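Local coordinates for fiber protein (Raptor siadenovirus a, PDB 5FJL) that forms the head domain of the trimeric adenovirus fibre and probably mediates attachment of the virion to host-cell receptors, at residues L45-G50 with L101-G106; T85-D90 with I158-I163. One frame throughout, in Å; residues are numbered along the deposited sequence. Where two conformers were deposited one is given.

Contact 1 of 2, residues L45-G50 with L101-G106; sequences LTKSGG and LIPLEG
L45 and E105 clasp each other through their backbones, and this is the tight end of the contact. L45 N gives its hydrogen to E105 O at 2.8 Å, nearly straight (167° at the hydrogen), and E105 N returns a bond to L45 O at 3.0 Å; both donors lie in the plane of the carbonyl they meet. L45 O also receives the CA-H of L104. On the buried side the methyl T46 CG2 meets the L104 branch CD2 at 4.1 Å, and I52 of strand 51-59 packs against both side chains. The two bonds make a single antiparallel hydrogen-bonded bridge between the end of strand 38-45 and E105, in the segment that carries strand 99-103, within the all-beta fibre head. Beyond the bridge the chain reverses in a type I turn from T46 to G49. T46 OG1, set between its backbone N and carbonyl carbon (chi1 64°), takes the N-H of G50 at 2.9 Å. Toward P103 the backbones part and water fills in. One water donates to both L45 O and P103 O; a second accepts from K47 N and donates to P103 O, 2.7 Å away. Outside these waters the exposed K47 chain crosses obliquely at the CG corner of the P103 ring, its CE 3.8 Å from P103 CG, and bends at chi3 as it runs on to bond F91 O through NZ.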
loop_
_atom_site.group_PDB
_atom_site.type_symbol
_atom_site.label_atom_id
_atom_site.label_comp_id
_atom_site.label_asym_id
_atom_site.label_seq_id
_atom_site.Cartn_x
_atom_site.Cartn_y
_atom_site.Cartn_z
ATOM N N LEU A 45 19.388 14.087 7.843
ATOM C CA LEU A 45 20.522 14.070 6.921
ATOM C C LEU A 45 20.865 12.636 6.565
ATOM O O LEU A 45 20.917 11.775 7.457
ATOM C CB LEU A 45 21.772 14.747 7.521
ATOM C CG LEU A 45 21.897 16.285 7.426
ATOM C CD1 LEU A 45 22.310 16.710 6.039
ATOM C CD2 LEU A 45 20.658 16.978 7.823
ATOM N N THR A 46 21.146 12.394 5.302
ATOM C CA THR A 46 21.655 11.099 4.838
ATOM C C THR A 46 23.195 11.105 4.844
ATOM O O THR A 46 23.833 12.172 4.999
ATOM C CB THR A 46 21.207 10.813 3.406
ATOM O OG1 THR A 46 21.782 11.800 2.552
ATOM C CG2 THR A 46 19.676 10.872 3.239
ATOM N N LYS A 47 23.800 9.945 4.638
ATOM C CA LYS A 47 25.280 9.831 4.657
ATOM C C LYS A 47 25.933 10.696 3.624
ATOM O O LYS A 47 27.021 11.218 3.891
ATOM C CB LYS A 47 25.749 8.403 4.495
ATOM C CG LYS A 47 25.451 7.585 5.721
ATOM C CD LYS A 47 26.213 6.258 5.753
ATOM C CE LYS A 47 25.677 5.262 4.782
ATOM N NZ LYS A 47 26.629 4.118 4.579
ATOM N N SER A 48 25.310 10.904 2.472
ATOM C CA SER A 48 25.903 11.697 1.397
ATOM C C SER A 48 25.621 13.192 1.592
ATOM O O SER A 48 26.008 13.999 0.734
ATOM C CB SER A 48 25.402 11.251 0.022
ATOM O OG SER A 48 24.016 11.522 -0.132
ATOM N N GLY A 49 24.929 13.553 2.664
ATOM C CA GLY A 49 24.581 14.951 2.929
ATOM C C GLY A 49 23.264 15.441 2.397
ATOM O O GLY A 49 22.979 16.682 2.387
ATOM N N GLY A 50 22.387 14.555 1.962
ATOM C CA GLY A 50 21.063 14.895 1.494
ATOM C C GLY A 50 20.166 15.226 2.677
ATOM O O GLY A 50 20.351 14.694 3.784
ATOM N N LEU A 101 18.845 -0.618 4.111
ATOM C CA LEU A 101 18.894 0.224 5.298
ATOM C C LEU A 101 19.529 1.563 4.974
ATOM O O LEU A 101 20.620 1.598 4.431
ATOM C CB LEU A 101 19.733 -0.444 6.401
ATOM C CG LEU A 101 19.245 -1.794 6.911
ATOM C CD1 LEU A 101 20.059 -2.218 8.126
ATOM C CD2 LEU A 101 17.793 -1.794 7.296
ATOM N N ILE A 102 18.852 2.647 5.316
ATOM C CA ILE A 102 19.373 3.999 5.109
ATOM C C ILE A 102 19.521 4.628 6.489
ATOM O O ILE A 102 18.542 5.040 7.092
ATOM C CB ILE A 102 18.390 4.822 4.230
ATOM C CG1 ILE A 102 18.175 4.145 2.865
ATOM C CG2 ILE A 102 18.912 6.245 4.066
ATOM C CD1 ILE A 102 16.982 4.680 2.074
ATOM N N PRO A 103 20.771 4.739 6.992
ATOM C CA PRO A 103 20.945 5.353 8.302
ATOM C C PRO A 103 20.826 6.872 8.207
ATOM O O PRO A 103 21.337 7.459 7.232
ATOM C CB PRO A 103 22.393 4.940 8.679
ATOM C CG PRO A 103 23.038 4.738 7.399
ATOM C CD PRO A 103 21.998 4.149 6.469
ATOM N N LEU A 104 20.159 7.476 9.160
ATOM C CA LEU A 104 19.865 8.905 9.136
ATOM C C LEU A 104 20.465 9.588 10.359
ATOM O O LEU A 104 20.825 8.926 11.345
ATOM C CB LEU A 104 18.352 9.105 9.078
ATOM C CG LEU A 104 17.664 8.495 7.835
ATOM C CD1 LEU A 104 16.171 8.503 8.046
ATOM C CD2 LEU A 104 18.052 9.201 6.564
ATOM N N GLU A 105 20.553 10.903 10.306
ATOM C CA GLU A 105 20.880 11.728 11.466
ATOM C C GLU A 105 19.885 12.854 11.557
ATOM O O GLU A 105 19.501 13.422 10.537
ATOM C CB GLU A 105 22.281 12.318 11.290
ATOM C CG GLU A 105 23.381 11.285 11.364
ATOM C CD GLU A 105 24.800 11.848 11.413
ATOM O OE1 GLU A 105 24.989 13.053 11.679
ATOM O OE2 GLU A 105 25.737 11.035 11.207
ATOM N N GLY A 106 19.463 13.214 12.767
ATOM C CA GLY A 106 18.602 14.351 12.972
ATOM C C GLY A 106 18.224 14.522 14.418
ATOM O O GLY A 106 18.701 13.732 15.249
HETATM O O HOH W 1 23.094 9.833 7.857
HETATM O O HOH W 2 22.078 7.751 4.662
#

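Contact 2 of 2, residues T85-D90 with I158-I163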
loop_
_atom_site.group_PDB
_atom_site.type_symbol
_atom_site.label_atom_id
_atom_site.label_comp_id
_atom_site.label_asym_id
_atom_site.label_seq_id
_atom_site.Cartn_x
_atom_site.Cartn_y
_atom_site.Cartn_z
ATOM N N THR A 85 15.367 11.449 -4.105
ATOM C CA THR A 85 16.466 10.648 -4.628
ATOM C C THR A 85 17.505 10.364 -3.561
ATOM O O THR A 85 17.973 11.260 -2.841
ATOM C CB THR A 85 17.115 11.369 -5.819
ATOM O OG1 THR A 85 16.134 11.491 -6.863
ATOM C CG2 THR A 85 18.355 10.648 -6.353
ATOM N N PHE A 86 17.842 9.088 -3.458
ATOM C CA PHE A 86 18.930 8.602 -2.610
ATOM C C PHE A 86 20.039 8.061 -3.496
ATOM O O PHE A 86 19.776 7.466 -4.552
ATOM C CB PHE A 86 18.449 7.490 -1.677
ATOM C CG PHE A 86 17.425 7.949 -0.690
ATOM C CD1 PHE A 86 16.099 8.124 -1.050
ATOM C CD2 PHE A 86 17.796 8.320 0.587
ATOM C CE1 PHE A 86 15.165 8.611 -0.150
ATOM C CE2 PHE A 86 16.869 8.776 1.509
ATOM C CZ PHE A 86 15.554 8.930 1.155
ATOM N N LYS A 87 21.270 8.218 -3.065
ATOM C CA LYS A 87 22.420 7.656 -3.737
ATOM C C LYS A 87 22.742 6.286 -3.170
ATOM O O LYS A 87 22.451 6.021 -2.000
ATOM C CB LYS A 87 23.647 8.561 -3.513
ATOM C CG LYS A 87 23.477 9.954 -4.069
ATOM C CD LYS A 87 24.771 10.770 -3.905
ATOM C CE LYS A 87 25.922 10.297 -4.826
ATOM N NZ LYS A 87 25.803 10.344 -6.340
ATOM N N GLY A 88 23.450 5.448 -3.926
ATOM C CA GLY A 88 23.985 4.222 -3.336
ATOM C C GLY A 88 24.750 4.435 -2.032
ATOM O O GLY A 88 24.668 3.634 -1.094
ATOM N N ALA A 89 25.477 5.549 -1.968
ATOM C CA ALA A 89 26.251 5.928 -0.802
ATOM C C ALA A 89 25.418 6.180 0.434
ATOM O O ALA A 89 25.989 6.222 1.533
ATOM C CB ALA A 89 27.082 7.160 -1.104
ATOM N N ASP A 90 24.098 6.364 0.290
ATOM C CA ASP A 90 23.234 6.597 1.425
ATOM C C ASP A 90 22.847 5.310 2.162
ATOM O O ASP A 90 22.303 5.366 3.255
ATOM C CB ASP A 90 21.958 7.310 0.992
ATOM C CG ASP A 90 22.199 8.704 0.493
ATOM O OD1 ASP A 90 23.118 9.358 1.044
ATOM O OD2 ASP A 90 21.468 9.181 -0.410
ATOM N N ILE A 158 23.492 -0.359 -6.246
ATOM C CA ILE A 158 22.592 0.784 -6.408
ATOM C C ILE A 158 23.421 2.027 -6.732
ATOM O O ILE A 158 24.315 2.385 -5.975
ATOM C CB ILE A 158 21.786 1.030 -5.134
ATOM C CG1 ILE A 158 20.896 -0.175 -4.784
ATOM C CG2 ILE A 158 20.964 2.304 -5.241
ATOM C CD1 ILE A 158 20.336 -0.086 -3.376
ATOM N N GLN A 159 23.091 2.669 -7.854
ATOM C CA GLN A 159 23.560 4.010 -8.133
ATOM C C GLN A 159 22.600 5.031 -7.536
ATOM O O GLN A 159 23.018 5.918 -6.795
ATOM C CB GLN A 159 23.761 4.207 -9.636
ATOM C CG GLN A 159 24.693 3.187 -10.276
ATOM C CD GLN A 159 26.124 3.246 -9.787
ATOM O OE1 GLN A 159 26.632 4.290 -9.428
ATOM N NE2 GLN A 159 26.771 2.083 -9.725
ATOM N N TYR A 160 21.302 4.881 -7.827
ATOM C CA TYR A 160 20.278 5.738 -7.268
ATOM C C TYR A 160 19.035 4.947 -6.921
ATOM O O TYR A 160 18.732 3.978 -7.614
ATOM C CB TYR A 160 19.872 6.888 -8.223
ATOM C CG TYR A 160 21.040 7.782 -8.523
ATOM C CD1 TYR A 160 21.349 8.831 -7.667
ATOM C CD2 TYR A 160 21.851 7.531 -9.599
ATOM C CE1 TYR A 160 22.466 9.623 -7.904
ATOM C CE2 TYR A 160 22.963 8.308 -9.850
ATOM C CZ TYR A 160 23.254 9.350 -8.997
ATOM O OH TYR A 160 24.395 10.145 -9.218
ATOM N N MET A 161 18.337 5.428 -5.894
ATOM C CA MET A 161 16.930 5.038 -5.681
ATOM C C MET A 161 16.105 6.281 -5.735
ATOM O O MET A 161 16.324 7.173 -4.912
ATOM C CB MET A 161 16.733 4.350 -4.331
ATOM C CG MET A 161 15.278 3.967 -4.056
ATOM S SD MET A 161 14.941 3.284 -2.408
ATOM C CE MET A 161 15.010 4.748 -1.430
ATOM N N HIS A 162 15.124 6.304 -6.620
ATOM C CA HIS A 162 14.189 7.413 -6.698
ATOM C C HIS A 162 12.853 6.989 -6.107
ATOM O O HIS A 162 12.278 6.029 -6.600
ATOM C CB HIS A 162 13.977 7.860 -8.144
ATOM C CG HIS A 162 15.240 8.229 -8.868
ATOM N ND1 HIS A 162 15.980 9.338 -8.523
ATOM C CD2 HIS A 162 15.886 7.645 -9.905
ATOM C CE1 HIS A 162 17.019 9.431 -9.345
ATOM N NE2 HIS A 162 16.994 8.418 -10.178
ATOM N N ILE A 163 12.378 7.683 -5.098
ATOM C CA ILE A 163 11.002 7.487 -4.607
ATOM C C ILE A 163 10.092 8.378 -5.443
ATOM O O ILE A 163 10.188 9.604 -5.364
ATOM C CB ILE A 163 10.848 7.827 -3.107
ATOM C CG1 ILE A 163 11.870 7.059 -2.248
ATOM C CG2 ILE A 163 9.403 7.640 -2.669
ATOM C CD1 ILE A 163 11.768 7.321 -0.777
HETATM O O HOH W 3 25.230 7.655 -6.744
#
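F86 and M161 face each other as the antiparallel hydrogen-bonded pair of this strand junction. F86 N reaches M161 O at 2.8 Å, almost perfectly straight (178° at the hydrogen), and M161 N answers to F86 O at the same length. A third backbone bond, G88 N to Q159 O at 2.9 Å, is less regular: the donor stands 58° out of the carbonyl plane. CA-H groups of T85 and Y160 add close approaches to M161 O and F86 O. Strands 78-87 and 160-171 thus continue one antiparallel sheet of the fibre head, and on the side of 160-171 away from 78-87, Q159 and Y160 both face I122 of strand 115-122, a classic beta bulge.

Apolar contacts gather on the buried face. The terminal methyl M161 CE, turned back by the bend at chi3 (75°), lies 3.6 Å from F86 CD1, while I163 CD1 touches F86 CE1; I102 of strand 99-103 packs on both F86 and M161.

Polar side chains occupy the opposite face. T85 OG1 meets H162 ND1 at 2.7 Å in the plane of the imidazole, a hydrogen bond in which either atom may donate. The T85 methyl CG2 touches Y160 CD1. K87, folded at chi3 and chi4, lies alongside Y160 and brings NZ to a water that it shares with Q159 O; this water sits over one face of the tyrosine ring, toward the rim. Where the strand gives way to a 3-10 turn, D90 OD2 accepts K87 N from above the carboxylate plane.

Contacts 1 and 2 have centres about 11 Å apart and meet at the turn 46-49 and the 3-10 segment 88-90. D90 joins them: while its OD2 serves contact 2, its OD1 probably hydrogen-bonds S48 OG of contact 1 at 2.6 Å and also lies 3.2 Å from T46 OG1. Two packing contacts lie beside it: K47 CE is 3.4 Å from A89 O, and P103 CD is 3.5 Å from D90 O. Strand 78-87 is followed in sequence by strand 99-103, so the chain leaving 85-90 soon returns in 101-106, and the segments of the two contacts alternate along the chain. F86 touches both T46 and I102, carrying the buried face of contact 2 toward contact 1.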